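Local coordinates for FACT-Spt16 (Cicer arietinum, PDB 5CE6), which probably binds histones H3-H4 as the N-terminal domain of Spt16, a subunit of the FACT histone chaperone complex that works on chromatin during transcription, at residues L68-L73 and A161-E166; D131-M136 and A174-N179; I206-Y211 and C256-D261; E245-I248 and A252-N255; E337-S342 and S350-A355. All blocks are in the same frame, centred on the assembly; numbering follows the deposited sequence. Where two conformers were deposited one is given.

Interaction 1: L68-L73 and A161-E166; sequences LKSTAL and AREEPE. With ACT (acetate ion), chain B.
Glu163 reaches out of its loop and sets its carboxylate against the first turn of helix 69-78, where Ser70 takes both oxygens. Ser70 N donates to Glu163 OE2 at 3.0 Å, and Ser70 OG, in the conformer described, donates to Glu163 OE1 at 3.0 Å. The serine chi1 of 53° puts OG between the backbone N and the carbonyl carbon, on the N-H side, which lets both donors meet one carboxylate. Each oxygen uses its syn lone pair, and this fork fixes the carboxylate's rotation. A water accepts from Lys69 N at 3.0 Å. The negative group faces the amino end of a helix, which would probably favour its ionised form. Helix 69-78 follows strand 53-58 and the glutamate loop follows strand 156-159, neighbouring parallel strands of the N-terminal lobe sheet, and the contact joins the connections beyond them. With an alanine at Glu163, Ser70 N and OG would probably both lose their carboxylate acceptor, and the loop its hold on the helix. Other contacts are van der Waals: Lys69 CB lies 3.6 Å from the oxygen Glu163 OE2, and Leu68 CD2 4.1 Å from Glu163 CD. The ammonium of Lys69 turns away to a salt bridge with Glu382. Leu68, the N-cap residue, donates its N to ACT O (2.8 Å, 169°) of an acetate, probably from the crystallisation liquor, that Arg305 also binds.

Interaction 2: D131-M136 and A174-N179; sequences DGASSM and AEKLKN
Lys176 leaves its helix with CG anti to the carbonyl carbon (chi1 -75°), runs straight out toward Met136 and Ala133, and bends only at its last torsion (chi4 -69°). The extended part carries its methylenes across Met136, whose own chain is straight beyond CG, and the two side chains meet at about a right angle. Lys176 CD rests 3.6 Å from Met136 CB and 3.8 Å from Met136 SD, against the stretch of methionine chain from CB to the sulfur. One carbon further on, Lys176 CE comes to 3.9 Å from Ala133 CB and 3.7 Å from Ala133 O. The final bend hands the ammonium to Asp137, with which it forms a salt bridge. Cut back to an alanine, position Lys176 is likely to uncover this side of Met136 and Ala133 and leave Asp137 without its charge partner. The start of the facing helix is shaped by an Asx turn: Asp131 OD1 accepts from Ala133 N at 2.9 Å, with the donor about 50° out of the carboxylate plane. Gly132, at the N-cap position, has the positive phi that suits a glycine. The contact sets the first turn of helix 133-145 against the last part of helix 168-179 in the N-terminal lobe. Met136 goes on to meet Leu169, Leu172 and Trp173 of helix 168-179, and Leu97 of strand 93-98 in the sheet.

Interaction 3: I206-Y211 and C256-D261; sequences IKRAAY and CKLKAD
Arg208 and Tyr211 face Leu258 and Cys256 from a regular stretch of helix whose shortest backbone bond runs from Ala210 N to Ile206 O at 2.7 Å. No hydrogen bond passes between helix and loop here, and the join is made by carbon and sulfur contacts. Leu258 does most of the work. With its CG anti to the carbonyl carbon (chi1 -71°), it extends from the loop to the helix and divides its two methyls: CD1 lies over the backbone, 3.4 Å from Arg208 O, while CD2 lies beside the arginine, 3.8 Å from Arg208 CD and 4.0 Å from Arg208 CB. The arginine chain bends at chi2 (-74°), which brings CD round to that methyl, so it is the aliphatic stem that packs on the leucine. Both segments belong to the M24 metallopeptidase-like part of the chain, the family whose pita-bread fold lays helices against a curved sheet. The long helix 200-230 lies on strands 296-306 and 309-319, and the loop that follows helix 237-249 returns to touch it just before strand 263-265. Tyr306 is common ground, since it touches Arg208, Ala209 and Leu258. One helix turn along, Cys256 meets Tyr211 at the edge of the ring and near its plane, the nearest pair being Cys256 SG and Tyr211 CD2 at 4.2 Å. Between the two loop contacts Lys257 takes a left-handed backbone conformation (phi 68°). Leu212, next along the helix, touches the side chains of both Cys256 and Leu258.

Interaction 4: E245-I248 and A252-N255; sequences EKVI and AKVN
Val247 and Lys253 bring their CA atoms within 5.5 Å of each other as the chain leaves helix 237-249, passes through a short 3-10 turn and folds back beside the last part of that helix. Asn255 N donates to Ala252 O at 2.7 Å, a bond three residues back that closes the turn, and Asn255 itself has a positive phi of 50°. Across the fold the contact is wholly apolar. Val247 has CG1 anti to its backbone nitrogen (chi1 175°), and this branch is the one that meets Val254. The separation is 3.5 Å from Val247 CG1 to Val254 CG1, a tight methyl pair, and 3.9 Å from Val247 CG1 to Val254 CG2, so one methyl sits against both branches of the opposing valine. The same Val247 CG1 lies 4.2 Å from Lys253 CB, where the lysine begins its run outward. The tip of Lys253 stays 5.8 Å (NZ to NZ) from Lys246, whose ammonium is salt-bridged to Glu243. Helix 200-230 lies alongside: Val216 and Phe220 touch Val247, and Asn219 touches Val254. Next in the helix, Ile248 points away from the turn and packs on strands 263-265 and 296-306.

Interaction 5: E337-S342 and S350-A355; sequences EAVIGS and SAAYLA
An antiparallel helical hairpin in the M24-like domain is built here: helix 323-342 comes to its end, a short loop turns the chain, and helix 349-363 returns beside it. The local axes approach to 7.7 Å with 154° between their directions, close for a helix pair and made possible by small residues at the interface. Val339 and Ala352 sit nearest, their CA atoms 4.8 Å apart. Val339 holds CG1 anti to its backbone nitrogen (chi1 178°), which leaves CG2 on the other side of the branch to touch the backbone of the partner helix, 3.4 Å from Ala352 O. With no long side chain at Ala352, its main chain can come this near. Ala338 and Ala355 form the second pair, their methyls 4.2 Å apart (Ala338 CB to Ala355 CB), each closer to the other residue's carbonyl oxygen. Around them Val359 touches Ala338, Ala356 touches Val339, and Val339 also reaches Ala375 in a loop and Val406 of strand 403-414, so one face of the hairpin is turned to the sheet. The loop itself is held by Asn347 ND2, which donates to Ser342 O, and Leu343 in that loop lies on Ala352. Tyr353, pointing away from the hairpin partner, anchors the second helix by its hydroxyl at Thr372 O, while Ser350 OG bonds to Asp395. Ser342 fits between the two alanines of helix 349-363. Its CB lies 3.6 Å from Ala352 CA and 3.8 Å from Ala352 CB, while Ser342 OG stands 3.4 Å from Ala355 CB.

In the fold
Interactions 1 and 2 share the N-terminal lobe, with centres about 17 Å apart, and touch where Pro165 CG meets Ala174 CB at 3.8 Å; their segments alternate along the chain. Interactions 3 and 4 also form a pair, about 11 Å between centres: interaction 4 is nested inside the loop that interaction 3 closes, and both set that region against helix 200-230. Interaction 5 stands apart, about 28 Å between centres from interaction 3. Interaction 1 is tied to the second domain by the salt bridge of Lys69 with Glu382; the acetate it shares with Arg305 is an incidental bridge. The potassium site of Ala295, Ser420 and Asn422 includes no residue of the five contacts.

Interaction 1: L68-L73 and A161-E166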
# COMPACT_ATOMS: atom_id res chain seq x y z
N LEU A 68 8.82 -0.40 -1.38
CA LEU A 68 9.44 -0.85 -2.61
C LEU A 68 8.81 -2.14 -3.07
O LEU A 68 8.65 -3.08 -2.29
CB LEU A 68 10.94 -1.08 -2.43
CG LEU A 68 11.81 0.14 -2.18
CD1 LEU A 68 13.26 -0.28 -2.10
CD2 LEU A 68 11.60 1.15 -3.29
N LYS A 69 8.47 -2.18 -4.35
CA LYS A 69 7.98 -3.40 -4.95
C LYS A 69 9.03 -4.52 -4.85
O LYS A 69 8.69 -5.68 -4.72
CB LYS A 69 7.60 -3.14 -6.41
CG LYS A 69 6.77 -4.23 -7.04
CD LYS A 69 6.24 -3.81 -8.40
CE LYS A 69 4.72 -3.62 -8.39
NZ LYS A 69 4.26 -2.39 -7.67
N SER A 70 10.31 -4.17 -4.91
CA SER A 70 11.34 -5.19 -4.79
C SER A 70 11.33 -5.78 -3.39
O SER A 70 11.49 -7.00 -3.22
CB SER A 70 12.71 -4.58 -5.09
OG SER A 70 12.91 -3.44 -4.29
N THR A 71 11.16 -4.93 -2.39
CA THR A 71 11.06 -5.40 -1.01
C THR A 71 9.84 -6.31 -0.86
O THR A 71 9.91 -7.37 -0.24
CB THR A 71 10.97 -4.23 -0.03
OG1 THR A 71 12.23 -3.54 -0.02
CG2 THR A 71 10.67 -4.73 1.38
N ALA A 72 8.74 -5.90 -1.47
CA ALA A 72 7.53 -6.70 -1.45
C ALA A 72 7.73 -8.10 -2.02
O ALA A 72 7.20 -9.08 -1.48
CB ALA A 72 6.40 -5.98 -2.17
N LEU A 73 8.51 -8.22 -3.09
CA LEU A 73 8.79 -9.54 -3.66
C LEU A 73 9.54 -10.43 -2.67
O LEU A 73 9.18 -11.60 -2.49
CB LEU A 73 9.54 -9.44 -4.99
CG LEU A 73 9.83 -10.80 -5.62
CD1 LEU A 73 8.54 -11.54 -5.94
CD2 LEU A 73 10.72 -10.68 -6.85
N ALA A 161 11.62 -0.75 -13.24
CA ALA A 161 12.39 0.37 -13.78
C ALA A 161 12.21 1.67 -13.00
O ALA A 161 13.12 2.50 -12.93
CB ALA A 161 12.06 0.58 -15.25
N ARG A 162 11.03 1.85 -12.40
CA ARG A 162 10.72 3.10 -11.71
C ARG A 162 11.43 3.25 -10.37
O ARG A 162 11.45 4.34 -9.79
CB ARG A 162 9.20 3.25 -11.53
N GLU A 163 12.02 2.17 -9.88
CA GLU A 163 12.76 2.23 -8.63
C GLU A 163 14.10 2.93 -8.80
O GLU A 163 14.87 2.60 -9.71
CB GLU A 163 12.96 0.83 -8.04
CG GLU A 163 11.68 0.20 -7.60
CD GLU A 163 11.86 -1.03 -6.75
OE1 GLU A 163 13.01 -1.48 -6.54
OE2 GLU A 163 10.82 -1.55 -6.28
N GLU A 164 14.37 3.89 -7.93
CA GLU A 164 15.66 4.57 -7.92
C GLU A 164 16.65 3.77 -7.09
O GLU A 164 16.36 3.44 -5.94
CB GLU A 164 15.51 5.97 -7.33
CG GLU A 164 16.82 6.68 -7.03
CD GLU A 164 17.26 7.59 -8.16
OE1 GLU A 164 16.71 7.47 -9.27
OE2 GLU A 164 18.16 8.44 -7.93
N PRO A 165 17.81 3.46 -7.67
CA PRO A 165 18.85 2.78 -6.88
C PRO A 165 19.28 3.64 -5.69
O PRO A 165 19.51 4.84 -5.86
CB PRO A 165 20.01 2.64 -7.86
CG PRO A 165 19.40 2.79 -9.22
CD PRO A 165 18.25 3.73 -9.05
N GLU A 166 19.35 3.04 -4.51
CA GLU A 166 19.88 3.71 -3.33
C GLU A 166 21.05 2.89 -2.81
O GLU A 166 20.91 1.68 -2.62
CB GLU A 166 18.80 3.85 -2.26
C ACT B . 7.86 -2.63 1.50
O ACT B . 8.72 -1.82 1.08
OXT ACT B . 7.78 -2.76 2.74
CH3 ACT B . 6.99 -3.39 0.55
O HOH W 1 8.79 -0.01 -6.33

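Interaction 2: D131-M136 and A174-N179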
# COMPACT_ATOMS: atom_id res chain seq x y z
N ASP A 131 32.77 -4.41 -3.01
CA ASP A 131 31.68 -3.73 -3.70
C ASP A 131 30.80 -4.71 -4.48
O ASP A 131 29.74 -4.34 -4.97
CB ASP A 131 32.20 -2.61 -4.61
CG ASP A 131 33.11 -3.11 -5.72
OD1 ASP A 131 33.25 -4.34 -5.90
OD2 ASP A 131 33.70 -2.25 -6.41
N GLY A 132 31.27 -5.95 -4.59
CA GLY A 132 30.49 -7.00 -5.23
C GLY A 132 30.58 -7.02 -6.75
O GLY A 132 29.84 -7.75 -7.41
N ALA A 133 31.49 -6.23 -7.30
CA ALA A 133 31.60 -6.05 -8.75
C ALA A 133 31.85 -7.35 -9.52
O ALA A 133 31.23 -7.59 -10.55
CB ALA A 133 32.68 -5.03 -9.09
N SER A 134 32.79 -8.17 -9.06
CA SER A 134 33.06 -9.43 -9.73
C SER A 134 31.87 -10.38 -9.74
O SER A 134 31.62 -11.07 -10.73
CB SER A 134 34.29 -10.13 -9.13
OG SER A 134 35.47 -9.46 -9.52
N SER A 135 31.12 -10.42 -8.64
CA SER A 135 29.93 -11.26 -8.57
C SER A 135 28.83 -10.77 -9.51
O SER A 135 28.11 -11.57 -10.09
CB SER A 135 29.40 -11.35 -7.14
OG SER A 135 30.30 -12.08 -6.32
N MET A 136 28.72 -9.45 -9.67
CA MET A 136 27.75 -8.91 -10.62
C MET A 136 28.10 -9.33 -12.04
O MET A 136 27.22 -9.70 -12.82
CB MET A 136 27.66 -7.39 -10.51
CG MET A 136 27.31 -6.88 -9.12
SD MET A 136 27.15 -5.08 -9.08
CE MET A 136 26.89 -4.79 -7.34
N ALA A 174 22.96 -1.22 -11.17
CA ALA A 174 22.20 -0.51 -12.20
C ALA A 174 23.12 -0.07 -13.33
O ALA A 174 22.74 -0.15 -14.51
CB ALA A 174 21.48 0.69 -11.60
N GLU A 175 24.33 0.37 -12.98
CA GLU A 175 25.30 0.79 -13.99
C GLU A 175 25.78 -0.39 -14.82
O GLU A 175 25.97 -0.26 -16.03
CB GLU A 175 26.49 1.50 -13.33
CG GLU A 175 27.50 2.06 -14.33
CD GLU A 175 28.23 3.30 -13.82
OE1 GLU A 175 28.42 3.42 -12.58
OE2 GLU A 175 28.60 4.15 -14.65
N LYS A 176 25.96 -1.54 -14.18
CA LYS A 176 26.41 -2.74 -14.88
C LYS A 176 25.34 -3.33 -15.79
O LYS A 176 25.65 -3.87 -16.86
CB LYS A 176 26.91 -3.79 -13.88
CG LYS A 176 28.28 -3.45 -13.28
CD LYS A 176 28.85 -4.61 -12.47
CE LYS A 176 30.30 -4.34 -12.05
NZ LYS A 176 31.24 -4.36 -13.20
N LEU A 177 24.08 -3.25 -15.37
CA LEU A 177 22.97 -3.66 -16.23
C LEU A 177 22.88 -2.71 -17.42
O LEU A 177 22.78 -3.14 -18.57
CB LEU A 177 21.64 -3.66 -15.46
CG LEU A 177 21.21 -4.99 -14.85
CD1 LEU A 177 19.83 -4.87 -14.23
CD2 LEU A 177 21.22 -6.08 -15.91
N LYS A 178 22.92 -1.41 -17.13
CA LYS A 178 22.87 -0.39 -18.16
C LYS A 178 23.94 -0.63 -19.21
O LYS A 178 23.67 -0.58 -20.42
CB LYS A 178 23.06 0.99 -17.53
N ASN A 179 25.16 -0.90 -18.75
CA ASN A 179 26.31 -1.04 -19.65
C ASN A 179 26.43 -2.41 -20.32
O ASN A 179 27.25 -2.60 -21.21
CB ASN A 179 27.61 -0.67 -18.91
CG ASN A 179 27.66 0.80 -18.53
OD1 ASN A 179 27.05 1.65 -19.18
ND2 ASN A 179 28.39 1.11 -17.46

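Interaction 3: I206-Y211 and C256-D261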
# COMPACT_ATOMS: atom_id res chain seq x y z
N ILE A 206 -4.49 -9.31 6.28
CA ILE A 206 -5.07 -8.00 6.00
C ILE A 206 -6.26 -7.72 6.92
O ILE A 206 -6.42 -6.60 7.42
CB ILE A 206 -5.47 -7.88 4.51
CG1 ILE A 206 -4.22 -7.94 3.62
CG2 ILE A 206 -6.27 -6.59 4.25
CD1 ILE A 206 -4.48 -8.06 2.12
N LYS A 207 -7.11 -8.72 7.13
CA LYS A 207 -8.24 -8.54 8.05
C LYS A 207 -7.75 -8.28 9.47
O LYS A 207 -8.34 -7.45 10.17
CB LYS A 207 -9.15 -9.77 8.04
CG LYS A 207 -9.91 -9.96 6.75
CD LYS A 207 -10.73 -11.26 6.82
CE LYS A 207 -11.76 -11.36 5.71
NZ LYS A 207 -12.57 -12.61 5.85
N ARG A 208 -6.71 -9.00 9.91
CA ARG A 208 -6.13 -8.75 11.23
C ARG A 208 -5.64 -7.31 11.32
O ARG A 208 -5.93 -6.61 12.28
CB ARG A 208 -4.97 -9.71 11.53
CG ARG A 208 -5.34 -11.20 11.51
CD ARG A 208 -6.15 -11.63 12.73
NE ARG A 208 -6.54 -13.05 12.65
CZ ARG A 208 -7.76 -13.46 12.32
NH1 ARG A 208 -8.71 -12.58 12.04
NH2 ARG A 208 -8.03 -14.77 12.26
N ALA A 209 -4.91 -6.87 10.29
CA ALA A 209 -4.40 -5.51 10.22
C ALA A 209 -5.55 -4.51 10.26
O ALA A 209 -5.51 -3.55 11.03
CB ALA A 209 -3.58 -5.32 8.96
N ALA A 210 -6.56 -4.75 9.43
CA ALA A 210 -7.71 -3.85 9.36
C ALA A 210 -8.52 -3.80 10.65
O ALA A 210 -9.08 -2.76 10.99
CB ALA A 210 -8.61 -4.24 8.19
N TYR A 211 -8.63 -4.94 11.34
CA TYR A 211 -9.30 -4.96 12.64
C TYR A 211 -8.60 -4.03 13.63
O TYR A 211 -9.26 -3.24 14.32
CB TYR A 211 -9.35 -6.38 13.21
CG TYR A 211 -10.23 -6.50 14.44
CD1 TYR A 211 -11.60 -6.70 14.31
CD2 TYR A 211 -9.70 -6.39 15.72
CE1 TYR A 211 -12.42 -6.80 15.42
CE2 TYR A 211 -10.51 -6.49 16.84
CZ TYR A 211 -11.87 -6.69 16.68
OH TYR A 211 -12.68 -6.79 17.79
N CYS A 256 -6.65 -5.55 21.57
CA CYS A 256 -6.73 -6.11 20.23
C CYS A 256 -6.51 -7.62 20.14
O CYS A 256 -7.17 -8.30 19.36
CB CYS A 256 -5.77 -5.39 19.30
SG CYS A 256 -5.93 -5.90 17.59
N LYS A 257 -5.56 -8.12 20.93
CA LYS A 257 -5.18 -9.54 20.93
C LYS A 257 -4.49 -9.97 19.63
O LYS A 257 -4.69 -11.09 19.14
CB LYS A 257 -6.37 -10.45 21.26
N LEU A 258 -3.68 -9.07 19.07
CA LEU A 258 -2.78 -9.43 17.98
C LEU A 258 -1.36 -9.54 18.51
O LEU A 258 -0.94 -8.76 19.37
CB LEU A 258 -2.81 -8.39 16.86
CG LEU A 258 -4.06 -8.30 15.98
CD1 LEU A 258 -3.80 -7.41 14.76
CD2 LEU A 258 -4.54 -9.67 15.54
N LYS A 259 -0.62 -10.52 18.00
CA LYS A 259 0.80 -10.64 18.33
C LYS A 259 1.51 -9.34 17.98
O LYS A 259 1.70 -9.01 16.80
CB LYS A 259 1.44 -11.81 17.57
N ALA A 260 1.91 -8.59 19.00
CA ALA A 260 2.49 -7.27 18.82
C ALA A 260 3.78 -7.27 18.00
O ALA A 260 4.09 -6.29 17.32
CB ALA A 260 2.71 -6.60 20.16
N ASP A 261 4.52 -8.37 18.06
CA ASP A 261 5.75 -8.50 17.28
C ASP A 261 5.48 -8.48 15.77
O ASP A 261 6.40 -8.28 14.97
CB ASP A 261 6.48 -9.79 17.65
CG ASP A 261 7.43 -9.60 18.81
OD1 ASP A 261 7.40 -8.51 19.43
OD2 ASP A 261 8.19 -10.54 19.11

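Interaction 4: E245-I248 and A252-N255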
# COMPACT_ATOMS: atom_id res chain seq x y z
N GLU A 245 0.33 6.30 16.98
CA GLU A 245 1.40 5.33 16.71
C GLU A 245 1.60 4.38 17.88
O GLU A 245 1.70 3.17 17.69
CB GLU A 245 2.73 6.04 16.46
CG GLU A 245 3.07 6.28 15.01
CD GLU A 245 4.53 6.67 14.82
OE1 GLU A 245 5.40 5.98 15.39
OE2 GLU A 245 4.80 7.65 14.10
N LYS A 246 1.69 4.94 19.08
CA LYS A 246 1.92 4.15 20.28
C LYS A 246 0.84 3.09 20.50
O LYS A 246 1.13 1.98 20.93
CB LYS A 246 2.00 5.05 21.51
CG LYS A 246 3.22 5.93 21.52
CD LYS A 246 3.45 6.52 22.90
CE LYS A 246 3.14 8.01 22.95
NZ LYS A 246 3.39 8.58 24.32
N VAL A 247 -0.40 3.46 20.20
CA VAL A 247 -1.52 2.54 20.37
C VAL A 247 -1.48 1.42 19.32
O VAL A 247 -1.79 0.26 19.62
CB VAL A 247 -2.86 3.29 20.32
CG1 VAL A 247 -4.01 2.33 20.36
CG2 VAL A 247 -2.96 4.27 21.48
N ILE A 248 -1.10 1.76 18.09
CA ILE A 248 -0.95 0.75 17.05
C ILE A 248 0.11 -0.28 17.44
O ILE A 248 -0.14 -1.49 17.36
CB ILE A 248 -0.58 1.38 15.69
CG1 ILE A 248 -1.73 2.26 15.18
CG2 ILE A 248 -0.26 0.31 14.66
CD1 ILE A 248 -1.32 3.12 14.02
N ALA A 252 -2.60 -3.80 22.55
CA ALA A 252 -3.15 -4.03 23.88
C ALA A 252 -3.84 -2.77 24.40
O ALA A 252 -4.89 -2.84 25.04
CB ALA A 252 -2.05 -4.43 24.82
N LYS A 253 -3.23 -1.61 24.12
CA LYS A 253 -3.79 -0.32 24.52
C LYS A 253 -5.22 -0.09 24.01
O LYS A 253 -5.90 0.84 24.47
CB LYS A 253 -2.87 0.83 24.08
CG LYS A 253 -1.56 0.92 24.86
CD LYS A 253 -1.07 2.36 24.93
CE LYS A 253 0.03 2.52 25.97
NZ LYS A 253 0.37 3.96 26.18
N VAL A 254 -5.66 -0.91 23.07
CA VAL A 254 -7.06 -0.92 22.66
C VAL A 254 -7.66 -2.32 22.66
O VAL A 254 -8.62 -2.59 21.94
CB VAL A 254 -7.29 -0.27 21.26
CG1 VAL A 254 -7.21 1.24 21.35
CG2 VAL A 254 -6.30 -0.82 20.24
N ASN A 255 -7.10 -3.21 23.48
CA ASN A 255 -7.58 -4.59 23.60
C ASN A 255 -7.75 -5.27 22.25
O ASN A 255 -8.87 -5.54 21.82
CB ASN A 255 -8.89 -4.63 24.38

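Interaction 5: E337-S342 and S350-A355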
# COMPACT_ATOMS: atom_id res chain seq x y z
N GLU A 337 -19.51 4.96 -0.93
CA GLU A 337 -20.29 3.73 -0.89
C GLU A 337 -20.56 3.21 -2.30
O GLU A 337 -20.66 2.00 -2.51
CB GLU A 337 -21.63 3.95 -0.18
CG GLU A 337 -21.53 4.21 1.32
CD GLU A 337 -22.84 4.76 1.90
OE1 GLU A 337 -23.63 5.40 1.15
OE2 GLU A 337 -23.08 4.55 3.10
N ALA A 338 -20.70 4.12 -3.26
CA ALA A 338 -20.95 3.74 -4.65
C ALA A 338 -19.73 3.07 -5.27
O ALA A 338 -19.86 2.13 -6.05
CB ALA A 338 -21.41 4.95 -5.49
N VAL A 339 -18.54 3.56 -4.92
CA VAL A 339 -17.32 2.90 -5.37
C VAL A 339 -17.27 1.49 -4.81
O VAL A 339 -17.03 0.53 -5.54
CB VAL A 339 -16.06 3.67 -4.95
CG1 VAL A 339 -14.81 2.92 -5.40
CG2 VAL A 339 -16.07 5.05 -5.58
N ILE A 340 -17.50 1.38 -3.51
CA ILE A 340 -17.43 0.07 -2.85
C ILE A 340 -18.44 -0.90 -3.47
O ILE A 340 -18.12 -2.07 -3.74
CB ILE A 340 -17.67 0.22 -1.33
CG1 ILE A 340 -16.51 0.99 -0.70
CG2 ILE A 340 -17.83 -1.14 -0.68
CD1 ILE A 340 -16.74 1.36 0.77
N GLY A 341 -19.65 -0.40 -3.71
CA GLY A 341 -20.69 -1.22 -4.29
C GLY A 341 -20.42 -1.64 -5.72
O GLY A 341 -21.02 -2.59 -6.21
N SER A 342 -19.52 -0.92 -6.39
CA SER A 342 -19.19 -1.22 -7.78
C SER A 342 -17.97 -2.12 -7.91
O SER A 342 -17.67 -2.60 -9.00
CB SER A 342 -18.97 0.06 -8.58
OG SER A 342 -20.17 0.81 -8.69
N SER A 350 -12.44 1.47 -13.49
CA SER A 350 -12.92 2.76 -13.99
C SER A 350 -14.41 2.93 -13.80
O SER A 350 -14.89 4.04 -13.54
CB SER A 350 -12.55 2.94 -15.47
OG SER A 350 -13.02 1.85 -16.25
N ALA A 351 -15.17 1.85 -13.92
CA ALA A 351 -16.61 1.95 -13.71
C ALA A 351 -16.89 2.28 -12.24
O ALA A 351 -17.84 3.00 -11.92
CB ALA A 351 -17.30 0.65 -14.12
N ALA A 352 -16.07 1.72 -11.36
CA ALA A 352 -16.20 1.96 -9.93
C ALA A 352 -15.90 3.42 -9.59
O ALA A 352 -16.62 4.04 -8.80
CB ALA A 352 -15.30 1.02 -9.14
N TYR A 353 -14.85 3.96 -10.19
CA TYR A 353 -14.55 5.38 -10.00
C TYR A 353 -15.69 6.25 -10.55
O TYR A 353 -16.16 7.18 -9.88
CB TYR A 353 -13.20 5.77 -10.62
CG TYR A 353 -12.93 7.25 -10.45
CD1 TYR A 353 -12.44 7.75 -9.25
CD2 TYR A 353 -13.23 8.15 -11.46
CE1 TYR A 353 -12.22 9.12 -9.07
CE2 TYR A 353 -13.02 9.51 -11.29
CZ TYR A 353 -12.52 9.99 -10.10
OH TYR A 353 -12.32 11.35 -9.95
N LEU A 354 -16.14 5.96 -11.76
CA LEU A 354 -17.18 6.76 -12.38
C LEU A 354 -18.52 6.65 -11.65
O LEU A 354 -19.37 7.53 -11.78
CB LEU A 354 -17.34 6.42 -13.86
CG LEU A 354 -16.14 6.88 -14.70
CD1 LEU A 354 -16.19 6.30 -16.10
CD2 LEU A 354 -16.09 8.40 -14.75
N ALA A 355 -18.69 5.60 -10.85
CA ALA A 355 -19.87 5.48 -9.99
C ALA A 355 -19.89 6.61 -8.96
O ALA A 355 -20.97 7.13 -8.63
CB ALA A 355 -19.92 4.12 -9.31